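Local structure of glutathione transferase (Phanerochaete chrysosporium, 4F0C) at residues 25-30 and 208-213; 51-56 and 70-75; 106-111 and 171-176. The protein binds oxidized glutathione disulfide and, as a glutathione transferase of a wood-degrading fungus, probably catalyses glutathione-dependent transfer reactions. One frame throughout, in Å; residues are numbered along the deposited sequence.

Interaction 1 of 3, residues 25-30 and 208-213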
loop_
_atom_site.group_PDB
_atom_site.type_symbol
_atom_site.label_atom_id
_atom_site.label_comp_id
_atom_site.label_asym_id
_atom_site.label_seq_id
_atom_site.Cartn_x
_atom_site.Cartn_y
_atom_site.Cartn_z
ATOM N N LEU A 25 12.763 -15.302 -0.997
ATOM C CA LEU A 25 14.190 -15.644 -1.009
ATOM C C LEU A 25 14.368 -17.174 -0.994
ATOM O O LEU A 25 15.226 -17.708 -1.703
ATOM C CB LEU A 25 14.912 -15.012 0.186
ATOM C CG LEU A 25 15.059 -13.480 0.135
ATOM C CD1 LEU A 25 15.569 -12.979 1.478
ATOM C CD2 LEU A 25 15.999 -13.035 -0.980
ATOM N N ARG A 26 13.556 -17.870 -0.190
ATOM C CA ARG A 26 13.625 -19.340 -0.161
ATOM C C ARG A 26 13.199 -19.947 -1.496
ATOM O O ARG A 26 13.822 -20.892 -1.960
ATOM C CB ARG A 26 12.786 -19.931 0.975
ATOM C CG ARG A 26 13.315 -19.598 2.360
ATOM C CD ARG A 26 12.503 -20.251 3.518
ATOM N NE ARG A 26 12.874 -19.543 4.738
ATOM C CZ ARG A 26 13.924 -19.834 5.498
ATOM N NH1 ARG A 26 14.677 -20.902 5.244
ATOM N NH2 ARG A 26 14.202 -19.058 6.542
ATOM N N GLU A 27 12.122 -19.422 -2.088
ATOM C CA GLU A 27 11.639 -19.908 -3.397
ATOM C C GLU A 27 12.727 -19.811 -4.466
ATOM O O GLU A 27 12.875 -20.703 -5.302
ATOM C CB GLU A 27 10.408 -19.097 -3.875
ATOM C CG GLU A 27 9.110 -19.391 -3.119
ATOM C CD GLU A 27 8.408 -20.688 -3.562
ATOM O OE1 GLU A 27 9.044 -21.567 -4.166
ATOM O OE2 GLU A 27 7.196 -20.819 -3.307
ATOM N N LEU A 28 13.483 -18.717 -4.439
ATOM C CA LEU A 28 14.532 -18.487 -5.441
ATOM C C LEU A 28 15.873 -19.106 -5.071
ATOM O O LEU A 28 16.811 -19.058 -5.862
ATOM C CB LEU A 28 14.710 -16.975 -5.715
ATOM C CG LEU A 28 13.629 -16.384 -6.631
ATOM C CD1 LEU A 28 13.585 -14.830 -6.561
ATOM C CD2 LEU A 28 13.830 -16.875 -8.074
ATOM N N GLY A 29 15.978 -19.669 -3.870
ATOM C CA GLY A 29 17.218 -20.312 -3.461
ATOM C C GLY A 29 18.345 -19.317 -3.178
ATOM O O GLY A 29 19.517 -19.665 -3.256
ATOM N N LEU A 30 17.987 -18.083 -2.844
ATOM C CA LEU A 30 18.968 -17.013 -2.611
ATOM C C LEU A 30 19.521 -17.050 -1.181
ATOM O O LEU A 30 18.822 -17.454 -0.255
ATOM C CB LEU A 30 18.308 -15.654 -2.883
ATOM C CG LEU A 30 17.972 -15.406 -4.367
ATOM C CD1 LEU A 30 16.974 -14.234 -4.593
ATOM C CD2 LEU A 30 19.267 -15.178 -5.159
ATOM N N ILE A 208 0.643 -22.427 0.643
ATOM C CA ILE A 208 1.333 -22.800 1.878
ATOM C C ILE A 208 1.861 -24.233 1.850
ATOM O O ILE A 208 2.655 -24.608 2.704
ATOM C CB ILE A 208 0.460 -22.594 3.137
ATOM C CG1 ILE A 208 -0.738 -23.546 3.143
ATOM C CG2 ILE A 208 0.003 -21.122 3.257
ATOM C CD1 ILE A 208 -1.591 -23.433 4.414
ATOM N N THR A 209 1.442 -25.025 0.866
ATOM C CA THR A 209 1.984 -26.387 0.753
ATOM C C THR A 209 3.215 -26.450 -0.154
ATOM O O THR A 209 3.893 -27.467 -0.201
ATOM C CB THR A 209 0.897 -27.434 0.342
ATOM O OG1 THR A 209 0.337 -27.062 -0.912
ATOM C CG2 THR A 209 -0.214 -27.443 1.345
ATOM N N ARG A 210 3.533 -25.356 -0.855
ATOM C CA ARG A 210 4.810 -25.282 -1.559
ATOM C C ARG A 210 5.960 -25.372 -0.537
ATOM O O ARG A 210 5.934 -24.687 0.482
ATOM C CB ARG A 210 4.937 -23.960 -2.326
ATOM C CG ARG A 210 3.980 -23.803 -3.521
ATOM C CD ARG A 210 4.236 -22.463 -4.214
ATOM N NE ARG A 210 5.613 -22.386 -4.729
ATOM C CZ ARG A 210 6.014 -22.944 -5.867
ATOM N NH1 ARG A 210 5.152 -23.650 -6.599
ATOM N NH2 ARG A 210 7.277 -22.815 -6.266
ATOM N N PRO A 211 6.984 -26.193 -0.823
ATOM C CA PRO A 211 8.027 -26.463 0.174
ATOM C C PRO A 211 8.738 -25.217 0.711
ATOM O O PRO A 211 8.970 -25.152 1.921
ATOM C CB PRO A 211 9.006 -27.372 -0.586
ATOM C CG PRO A 211 8.111 -28.145 -1.515
ATOM C CD PRO A 211 7.100 -27.093 -1.991
ATOM N N ALA A 212 9.059 -24.251 -0.148
ATOM C CA ALA A 212 9.735 -23.033 0.326
ATOM C C ALA A 212 8.836 -22.235 1.267
ATOM O O ALA A 212 9.296 -21.691 2.278
ATOM C CB ALA A 212 10.177 -22.161 -0.840
ATOM N N ILE A 213 7.551 -22.156 0.938
ATOM C CA ILE A 213 6.632 -21.375 1.762
ATOM C C ILE A 213 6.339 -22.109 3.079
ATOM O O ILE A 213 6.333 -21.517 4.156
ATOM C CB ILE A 213 5.362 -21.049 0.967
ATOM C CG1 ILE A 213 5.731 -20.065 -0.168
ATOM C CG2 ILE A 213 4.297 -20.413 1.850
ATOM C CD1 ILE A 213 4.538 -19.578 -0.967
HETATM O O HOH W 1 8.624 -24.149 -3.078
#

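Interaction 2 of 3, residues 51-56 and 70-75. With GDS (oxidized glutathione disulfide), chain B; SO4 (sulfate ion), chain C.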
loop_
_atom_site.group_PDB
_atom_site.type_symbol
_atom_site.label_atom_id
_atom_site.label_comp_id
_atom_site.label_asym_id
_atom_site.label_seq_id
_atom_site.Cartn_x
_atom_site.Cartn_y
_atom_site.Cartn_z
ATOM N N LYS A 51 18.641 4.450 9.756
ATOM C CA LYS A 51 19.609 4.678 8.678
ATOM C C LYS A 51 19.303 3.787 7.472
ATOM O O LYS A 51 19.632 4.133 6.328
ATOM C CB LYS A 51 21.064 4.516 9.170
ATOM C CG LYS A 51 21.562 3.076 9.309
ATOM C CD LYS A 51 22.983 3.066 9.927
ATOM C CE LYS A 51 23.534 1.651 10.064
ATOM N NZ LYS A 51 24.572 1.513 11.123
ATOM N N TYR A 52 18.659 2.644 7.727
ATOM C CA TYR A 52 18.193 1.755 6.659
ATOM C C TYR A 52 16.777 2.067 6.204
ATOM O O TYR A 52 16.478 1.990 5.024
ATOM C CB TYR A 52 18.233 0.304 7.113
ATOM C CG TYR A 52 19.644 -0.156 7.405
ATOM C CD1 TYR A 52 20.597 -0.203 6.390
ATOM C CD2 TYR A 52 20.026 -0.516 8.686
ATOM C CE1 TYR A 52 21.897 -0.605 6.644
ATOM C CE2 TYR A 52 21.338 -0.922 8.954
ATOM C CZ TYR A 52 22.254 -0.972 7.922
ATOM O OH TYR A 52 23.540 -1.372 8.156
ATOM N N ASN A 53 15.897 2.379 7.151
ATOM C CA ASN A 53 14.524 2.743 6.806
ATOM C C ASN A 53 14.072 3.930 7.635
ATOM O O ASN A 53 13.841 3.795 8.841
ATOM C CB ASN A 53 13.572 1.540 6.998
ATOM C CG ASN A 53 12.130 1.885 6.639
ATOM O OD1 ASN A 53 11.863 3.006 6.236
ATOM N ND2 ASN A 53 11.205 0.913 6.755
ATOM N N PRO A 54 13.939 5.117 7.005
ATOM C CA PRO A 54 13.556 6.280 7.820
ATOM C C PRO A 54 12.183 6.103 8.453
ATOM O O PRO A 54 11.922 6.752 9.470
ATOM C CB PRO A 54 13.538 7.446 6.815
ATOM C CG PRO A 54 13.416 6.793 5.442
ATOM C CD PRO A 54 14.110 5.449 5.573
ATOM N N ASN A 55 11.336 5.263 7.856
ATOM C CA ASN A 55 10.014 4.935 8.409
ATOM C C ASN A 55 10.134 4.100 9.707
ATOM O O ASN A 55 9.190 4.046 10.499
ATOM C CB ASN A 55 9.122 4.215 7.390
ATOM C CG ASN A 55 7.656 4.115 7.854
ATOM O OD1 ASN A 55 7.154 5.043 8.474
ATOM N ND2 ASN A 55 6.998 2.981 7.601
ATOM N N GLY A 56 11.292 3.448 9.910
ATOM C CA GLY A 56 11.537 2.729 11.168
ATOM C C GLY A 56 10.590 1.536 11.374
ATOM O O GLY A 56 10.137 1.248 12.494
ATOM N N VAL A 70 20.004 -0.809 -0.478
ATOM C CA VAL A 70 18.950 -1.039 0.527
ATOM C C VAL A 70 17.570 -0.743 -0.036
ATOM O O VAL A 70 17.369 0.286 -0.678
ATOM C CB VAL A 70 19.146 -0.095 1.757
ATOM C CG1 VAL A 70 17.955 -0.218 2.739
ATOM C CG2 VAL A 70 20.511 -0.357 2.455
ATOM N N VAL A 71 16.603 -1.627 0.235
ATOM C CA VAL A 71 15.210 -1.377 -0.103
ATOM C C VAL A 71 14.327 -1.719 1.108
ATOM O O VAL A 71 14.573 -2.702 1.822
ATOM C CB VAL A 71 14.763 -2.215 -1.336
ATOM C CG1 VAL A 71 13.289 -1.920 -1.693
ATOM C CG2 VAL A 71 15.673 -1.929 -2.556
ATOM N N TRP A 72 13.320 -0.893 1.356
ATOM C CA TRP A 72 12.339 -1.201 2.396
ATOM C C TRP A 72 10.923 -1.116 1.786
ATOM O O TRP A 72 10.801 -0.840 0.594
ATOM C CB TRP A 72 12.556 -0.308 3.636
ATOM C CG TRP A 72 12.670 1.231 3.339
ATOM C CD1 TRP A 72 13.831 1.960 3.055
ATOM C CD2 TRP A 72 11.589 2.189 3.338
ATOM N NE1 TRP A 72 13.502 3.312 2.871
ATOM C CE2 TRP A 72 12.144 3.467 3.034
ATOM C CE3 TRP A 72 10.207 2.091 3.586
ATOM C CZ2 TRP A 72 11.361 4.632 2.961
ATOM C CZ3 TRP A 72 9.424 3.256 3.509
ATOM C CH2 TRP A 72 10.011 4.513 3.192
ATOM N N GLU A 73 9.889 -1.337 2.605
ATOM C CA GLU A 73 8.542 -1.720 2.150
ATOM C C GLU A 73 8.606 -3.143 1.615
ATOM O O GLU A 73 9.196 -3.397 0.555
ATOM C CB GLU A 73 7.919 -0.765 1.113
ATOM C CG GLU A 73 7.410 0.562 1.713
ATOM C CD GLU A 73 6.334 0.354 2.787
ATOM O OE1 GLU A 73 5.421 -0.470 2.595
ATOM O OE2 GLU A 73 6.417 1.017 3.850
ATOM N N SER A 74 8.023 -4.070 2.363
ATOM C CA SER A 74 8.014 -5.483 1.970
ATOM C C SER A 74 7.694 -5.712 0.481
ATOM O O SER A 74 8.379 -6.495 -0.177
ATOM C CB SER A 74 7.060 -6.313 2.869
ATOM O OG SER A 74 5.692 -5.875 2.806
ATOM N N ASP A 75 6.674 -5.032 -0.064
ATOM C CA ASP A 75 6.294 -5.359 -1.439
ATOM C C ASP A 75 7.256 -4.745 -2.460
ATOM O O ASP A 75 7.423 -5.280 -3.575
ATOM C CB ASP A 75 4.839 -4.932 -1.769
ATOM C CG ASP A 75 3.805 -5.819 -1.102
ATOM O OD1 ASP A 75 4.169 -6.816 -0.401
ATOM O OD2 ASP A 75 2.612 -5.543 -1.310
HETATM N N1 GDS B . 3.773 -1.323 4.608
HETATM C CA1 GDS B . 4.908 -1.878 5.439
HETATM C C1 GDS B . 5.565 -3.135 4.742
HETATM O OE1 GDS B . 4.832 -3.918 4.067
HETATM O OE2 GDS B . 6.821 -3.245 4.843
HETATM C CB1 GDS B . 4.433 -2.291 6.877
HETATM C CG1 GDS B . 5.608 -2.849 7.714
HETATM C CD1 GDS B . 5.142 -3.066 9.119
HETATM O O1 GDS B . 4.008 -2.865 9.519
HETATM N N2 GDS B . 6.126 -3.536 9.965
HETATM C CA2 GDS B . 5.861 -3.782 11.396
HETATM C C2 GDS B . 6.762 -2.920 12.246
HETATM O O2 GDS B . 7.951 -2.787 11.942
HETATM C CB2 GDS B . 6.218 -5.236 11.782
HETATM S SG2 GDS B . 5.001 -6.374 11.085
HETATM N N3 GDS B . 6.225 -2.394 13.367
HETATM C CA3 GDS B . 7.049 -1.602 14.237
HETATM C C3 GDS B . 6.331 -0.321 14.647
HETATM O OE3 GDS B . 6.817 0.347 15.586
HETATM O OE4 GDS B . 5.344 -0.014 13.954
HETATM N N4 GDS B . 1.190 -3.341 9.617
HETATM C CA4 GDS B . 0.222 -2.865 8.618
HETATM C C4 GDS B . 0.655 -3.403 7.223
HETATM O OE5 GDS B . 1.246 -4.512 7.163
HETATM O OE6 GDS B . 0.359 -2.677 6.252
HETATM C C5 GDS B . 0.791 -3.650 10.893
HETATM O O5 GDS B . -0.373 -3.561 11.285
HETATM C CA5 GDS B . 1.850 -4.153 11.866
HETATM N N5 GDS B . 1.480 -3.804 13.267
HETATM C CB5 GDS B . 1.949 -5.673 11.696
HETATM S SG5 GDS B . 3.436 -6.321 12.552
HETATM C CA6 GDS B . 2.177 -0.202 15.170
HETATM C C6 GDS B . 0.670 0.203 15.429
HETATM O OE7 GDS B . 0.437 1.177 16.178
HETATM O OE8 GDS B . -0.202 -0.477 14.849
HETATM N N6 GDS B . 3.061 0.921 15.478
HETATM C CB6 GDS B . 2.472 -1.460 16.040
HETATM C CG6 GDS B . 1.850 -2.743 15.466
HETATM C CD6 GDS B . 2.348 -3.008 14.052
HETATM O O6 GDS B . 3.423 -2.615 13.583
HETATM S S SO4 C . 15.666 6.311 0.565
HETATM O O1 SO4 C . 14.809 5.303 1.206
HETATM O O2 SO4 C . 16.709 5.673 -0.209
HETATM O O3 SO4 C . 14.987 7.121 -0.473
HETATM O O4 SO4 C . 16.155 7.162 1.613
HETATM O O HOH W 2 8.129 0.742 5.909
#

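Interaction 3 of 3, residues 106-111 and 171-176. With GDS (oxidized glutathione disulfide), chain B.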
loop_
_atom_site.group_PDB
_atom_site.type_symbol
_atom_site.label_atom_id
_atom_site.label_comp_id
_atom_site.label_asym_id
_atom_site.label_seq_id
_atom_site.Cartn_x
_atom_site.Cartn_y
_atom_site.Cartn_z
ATOM N N LEU A 106 -0.147 -6.143 -6.137
ATOM C CA LEU A 106 0.751 -5.844 -5.004
ATOM C C LEU A 106 0.284 -4.604 -4.227
ATOM O O LEU A 106 0.297 -4.586 -2.984
ATOM C CB LEU A 106 2.214 -5.666 -5.456
ATOM C CG LEU A 106 2.863 -6.968 -5.932
ATOM C CD1 LEU A 106 4.164 -6.684 -6.737
ATOM C CD2 LEU A 106 3.168 -7.828 -4.703
ATOM N N PHE A 107 -0.123 -3.569 -4.949
ATOM C CA PHE A 107 -0.651 -2.378 -4.279
ATOM C C PHE A 107 -1.921 -2.697 -3.521
ATOM O O PHE A 107 -2.157 -2.138 -2.436
ATOM C CB PHE A 107 -0.859 -1.194 -5.241
ATOM C CG PHE A 107 0.399 -0.345 -5.396
ATOM C CD1 PHE A 107 0.741 0.610 -4.419
ATOM C CD2 PHE A 107 1.265 -0.548 -6.463
ATOM C CE1 PHE A 107 1.929 1.366 -4.537
ATOM C CE2 PHE A 107 2.444 0.204 -6.599
ATOM C CZ PHE A 107 2.789 1.148 -5.637
ATOM N N PHE A 108 -2.738 -3.587 -4.075
ATOM C CA PHE A 108 -3.947 -3.999 -3.342
ATOM C C PHE A 108 -3.563 -4.735 -2.047
ATOM O O PHE A 108 -4.126 -4.484 -0.976
ATOM C CB PHE A 108 -4.901 -4.836 -4.216
ATOM C CG PHE A 108 -6.101 -5.380 -3.446
ATOM C CD1 PHE A 108 -6.875 -4.540 -2.672
ATOM C CD2 PHE A 108 -6.425 -6.728 -3.489
ATOM C CE1 PHE A 108 -8.004 -5.033 -1.932
ATOM C CE2 PHE A 108 -7.544 -7.231 -2.772
ATOM C CZ PHE A 108 -8.329 -6.371 -1.991
ATOM N N GLN A 109 -2.586 -5.622 -2.146
ATOM C CA GLN A 109 -2.106 -6.303 -0.939
ATOM C C GLN A 109 -1.602 -5.247 0.068
ATOM O O GLN A 109 -1.939 -5.279 1.262
ATOM C CB GLN A 109 -0.949 -7.262 -1.276
ATOM C CG GLN A 109 -0.566 -8.171 -0.088
ATOM C CD GLN A 109 0.253 -7.420 0.980
ATOM O OE1 GLN A 109 1.187 -6.680 0.654
ATOM N NE2 GLN A 109 -0.100 -7.617 2.268
ATOM N N ALA A 110 -0.741 -4.346 -0.400
ATOM C CA ALA A 110 -0.061 -3.418 0.520
ATOM C C ALA A 110 -0.980 -2.397 1.197
ATOM O O ALA A 110 -0.710 -1.966 2.339
ATOM C CB ALA A 110 1.080 -2.684 -0.210
ATOM N N SER A 111 -2.034 -1.989 0.497
ATOM C CA SER A 111 -2.894 -0.905 0.988
ATOM C C SER A 111 -4.213 -1.457 1.537
ATOM O O SER A 111 -4.869 -0.841 2.371
ATOM C CB SER A 111 -3.171 0.124 -0.139
ATOM O OG SER A 111 -3.897 -0.458 -1.222
ATOM N N ILE A 171 2.155 -14.475 -3.725
ATOM C CA ILE A 171 2.948 -14.767 -2.534
ATOM C C ILE A 171 2.762 -13.669 -1.488
ATOM O O ILE A 171 2.725 -13.947 -0.283
ATOM C CB ILE A 171 4.448 -14.935 -2.878
ATOM C CG1 ILE A 171 4.642 -16.164 -3.791
ATOM C CG2 ILE A 171 5.310 -15.074 -1.597
ATOM C CD1 ILE A 171 6.084 -16.258 -4.348
ATOM N N SER A 172 2.608 -12.432 -1.957
ATOM C CA SER A 172 2.532 -11.277 -1.062
ATOM C C SER A 172 1.352 -11.351 -0.092
ATOM O O SER A 172 1.408 -10.758 0.979
ATOM C CB SER A 172 2.468 -9.959 -1.879
ATOM O OG SER A 172 1.163 -9.813 -2.438
ATOM N N PHE A 173 0.301 -12.098 -0.452
ATOM C CA PHE A 173 -0.904 -12.202 0.380
ATOM C C PHE A 173 -0.839 -13.296 1.436
ATOM O O PHE A 173 -1.687 -13.336 2.343
ATOM C CB PHE A 173 -2.157 -12.512 -0.480
ATOM C CG PHE A 173 -2.688 -11.337 -1.248
ATOM C CD1 PHE A 173 -3.724 -10.574 -0.737
ATOM C CD2 PHE A 173 -2.189 -11.020 -2.507
ATOM C CE1 PHE A 173 -4.226 -9.489 -1.457
ATOM C CE2 PHE A 173 -2.681 -9.945 -3.226
ATOM C CZ PHE A 173 -3.725 -9.180 -2.707
ATOM N N VAL A 174 0.123 -14.208 1.301
ATOM C CA VAL A 174 0.076 -15.452 2.064
ATOM C C VAL A 174 0.150 -15.216 3.570
ATOM O O VAL A 174 -0.685 -15.736 4.313
ATOM C CB VAL A 174 1.193 -16.432 1.620
ATOM C CG1 VAL A 174 1.243 -17.634 2.575
ATOM C CG2 VAL A 174 0.911 -16.903 0.184
ATOM N N ILE A 175 1.140 -14.440 4.027
ATOM C CA ILE A 175 1.385 -14.384 5.483
ATOM C C ILE A 175 0.207 -13.755 6.256
ATOM O O ILE A 175 -0.224 -14.311 7.279
ATOM C CB ILE A 175 2.757 -13.767 5.871
ATOM C CG1 ILE A 175 3.066 -14.020 7.360
ATOM C CG2 ILE A 175 2.830 -12.261 5.513
ATOM C CD1 ILE A 175 3.386 -15.491 7.710
ATOM N N TRP A 176 -0.354 -12.655 5.742
ATOM C CA TRP A 176 -1.514 -12.060 6.413
ATOM C C TRP A 176 -2.761 -12.939 6.315
ATOM O O TRP A 176 -3.591 -12.946 7.236
ATOM C CB TRP A 176 -1.817 -10.661 5.884
ATOM C CG TRP A 176 -0.966 -9.574 6.504
ATOM C CD1 TRP A 176 0.047 -8.869 5.895
ATOM C CD2 TRP A 176 -1.057 -9.067 7.849
ATOM N NE1 TRP A 176 0.579 -7.968 6.782
ATOM C CE2 TRP A 176 -0.086 -8.055 7.978
ATOM C CE3 TRP A 176 -1.891 -9.353 8.945
ATOM C CZ2 TRP A 176 0.101 -7.342 9.164
ATOM C CZ3 TRP A 176 -1.709 -8.644 10.129
ATOM C CH2 TRP A 176 -0.726 -7.650 10.229
HETATM N N1 GDS B . 3.773 -1.323 4.608
HETATM C CA1 GDS B . 4.908 -1.878 5.439
HETATM C C1 GDS B . 5.565 -3.135 4.742
HETATM O OE1 GDS B . 4.832 -3.918 4.067
HETATM O OE2 GDS B . 6.821 -3.245 4.843
HETATM C CB1 GDS B . 4.433 -2.291 6.877
HETATM C CG1 GDS B . 5.608 -2.849 7.714
HETATM C CD1 GDS B . 5.142 -3.066 9.119
HETATM O O1 GDS B . 4.008 -2.865 9.519
HETATM N N2 GDS B . 6.126 -3.536 9.965
HETATM C CA2 GDS B . 5.861 -3.782 11.396
HETATM C C2 GDS B . 6.762 -2.920 12.246
HETATM O O2 GDS B . 7.951 -2.787 11.942
HETATM C CB2 GDS B . 6.218 -5.236 11.782
HETATM S SG2 GDS B . 5.001 -6.374 11.085
HETATM N N3 GDS B . 6.225 -2.394 13.367
HETATM C CA3 GDS B . 7.049 -1.602 14.237
HETATM C C3 GDS B . 6.331 -0.321 14.647
HETATM O OE3 GDS B . 6.817 0.347 15.586
HETATM O OE4 GDS B . 5.344 -0.014 13.954
HETATM N N4 GDS B . 1.190 -3.341 9.617
HETATM C CA4 GDS B . 0.222 -2.865 8.618
HETATM C C4 GDS B . 0.655 -3.403 7.223
HETATM O OE5 GDS B . 1.246 -4.512 7.163
HETATM O OE6 GDS B . 0.359 -2.677 6.252
HETATM C C5 GDS B . 0.791 -3.650 10.893
HETATM O O5 GDS B . -0.373 -3.561 11.285
HETATM C CA5 GDS B . 1.850 -4.153 11.866
HETATM N N5 GDS B . 1.480 -3.804 13.267
HETATM C CB5 GDS B . 1.949 -5.673 11.696
HETATM S SG5 GDS B . 3.436 -6.321 12.552
HETATM C CA6 GDS B . 2.177 -0.202 15.170
HETATM C C6 GDS B . 0.670 0.203 15.429
HETATM O OE7 GDS B . 0.437 1.177 16.178
HETATM O OE8 GDS B . -0.202 -0.477 14.849
HETATM N N6 GDS B . 3.061 0.921 15.478
HETATM C CB6 GDS B . 2.472 -1.460 16.040
HETATM C CG6 GDS B . 1.850 -2.743 15.466
HETATM C CD6 GDS B . 2.348 -3.008 14.052
HETATM O O6 GDS B . 3.423 -2.615 13.583
#

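Interaction 1 of 3, residues 25-30 and 208-213
Glu-27 OE1 is gripped by two donors: Arg-210 NH2, 3.0 Å from Glu-27 OE1, and a water 2.8 Å from the same oxygen. The other carboxylate oxygen, Glu-27 OE2, accepts from Arg-210 NE at 2.6 Å in a nearly straight bond (169°). The salt bridge is therefore a side-on, bidentate one, each oxygen met on its syn side. Both oxygens lie close to the guanidinium plane, yet the two flat groups are not coplanar: their planes are turned 32° against each other, and NH2 approaches OE1 well out of the carboxylate plane. The bend of Arg-210 at chi3 (61°) swings NE and NH2 round to the glutamate, which itself folds at chi2. The water on OE1 accepts in turn from the backbone, 3.0 Å from Ala-212 N, and so ties the carboxylate to the first turn of helix 211-227.

This contact joins the thioredoxin-like N-terminal domain of the GST fold, through the last turn of helix 18-28, to the all-helical C-terminal domain. Arg-210 occupies the N-cap position of helix 211-227, and the glutamate's negative charge, set beside that helix start, probably interacts favourably with its dipole.

Ala-212 CB packs against the carboxylate carbon, 3.6 Å from Glu-27 CD, and Ile-213 CG1 lies 3.5 Å from Glu-27 OE2. Arg-26 touches the same alanine twice, with Arg-26 CB 3.9 Å from Ala-212 CB and Arg-26 CD 3.7 Å from Ala-212 O; its guanidinium then leads away to salt bridges with Asp-22 and Glu-215. Phe-91 packs against the side chains of both Glu-27 and Arg-210.

Interaction 2 of 3, residues 51-56 and 70-75
Asn-53 lays its carboxamide over one face of the Trp-72 indole, the two planes only 20° apart, with Asn-53 OD1 centred above the ring system and 3.0 Å from Trp-72 CD2. The amide reaches this place because CG stands anti to the backbone N (chi1 -180°); CB follows it over the five-membered ring in a CH-pi contact, 4.1 Å from Asn-53 CB to the ring centroid. The same OD1 closes an Asx turn, accepting Asn-55 N at 2.8 Å from above the carbonyl plane. Pro-54 CD approaches Trp-72 NE1 at 3.5 Å, and Val-70 CG2 lies at the edge of the Tyr-52 ring, near its plane.

This turn of the thioredoxin-like domain lies against the edge strand 69-72, just where the chain enters helix 74-85 and the glutathione site. Glu-73 OE1 accepts GDS N1 at 2.7 Å, and Ser-74 binds the neighbouring carboxylate through its backbone N and OG. A water held by Asn-53 ND2 and Asn-55 ND2 donates to Glu-73 OE2, while Asn-55 OD1 is hydrogen-bonded to Arg-146 of the second subunit. Trp-72 NE1 binds a sulfate, probably from the crystallisation liquor.

With an alanine in place of Trp-72 the indole face would be gone, and the Asn-53 amide would probably lose its stacking partner and the turn some of its seating. A polar amide thus packs flat on an aromatic face, beside apolar contacts of Pro-54 and Val-70, and the water probably helps to position the Glu-73 carboxylate for the ligand's amino group.

Interaction 3 of 3, residues 106-111 and 171-176
Gln-109 CB rests over one face of the Phe-173 ring, 3.8 Å from its centroid and offset toward the rim, a CH-pi contact deep in the helical C-terminal domain of the GST fold. Here the long helix 96-126 packs on the junction between helices 168-172 and 174-184. At the edge of the same ring, close to its plane, Phe-108 CD2 touches Phe-173 CZ at 3.7 Å; the two phenyl planes stand at 51°, so the pair is oblique. Ser-172 packs with its CB 3.6 Å from Leu-106 CD2 and its OG 3.3 Å from Gln-109 CG.

With CG anti to the backbone N (chi1 -171°) and a bend at chi2, Gln-109 passes alongside Ser-172 and swings its amide toward Trp-176, whose indole plane lies only 16° from that of the amide. Polar partners fix the ends: Gln-109 NE2 donates to Gln-113 and OE1 accepts from Lys-20, while Ser-172 OG is bonded to the carbonyl of Ala-169. Gln-113 also reaches the carbonyl of Phe-173, bracing both sides of the contact.

Trp-176 carries this buried packing to the ligand. Its NE1 is hydrogen-bonded to Asn-17, itself a ligand-binding residue, and its six-membered ring runs beside the disulfide compound, with Trp-176 CZ2 3.6 Å from GDS CB5.

In the fold
The three contacts differ in burial and in chemistry. Interaction 1 is a surface contact between the N- and C-terminal domains and relies on charge and a water; interaction 2, partly buried and within the N-terminal domain, stacks an amide on an indole and adds a water bridge to Glu-73; interaction 3, fully buried among C-terminal helices, is chiefly hydrocarbon and aromatic. Interactions 1 and 3 touch where Ile-208 and Ile-213 pack on Val-174. Interactions 2 and 3 meet at Asp-75, which lies against Leu-106, Ala-110 and Ser-172, and both reach the glutathione disulfide and the second subunit. Interaction 1, by contrast, has no neighbour from the other chain and stays about 10 Å from interaction 2 at their nearest atoms.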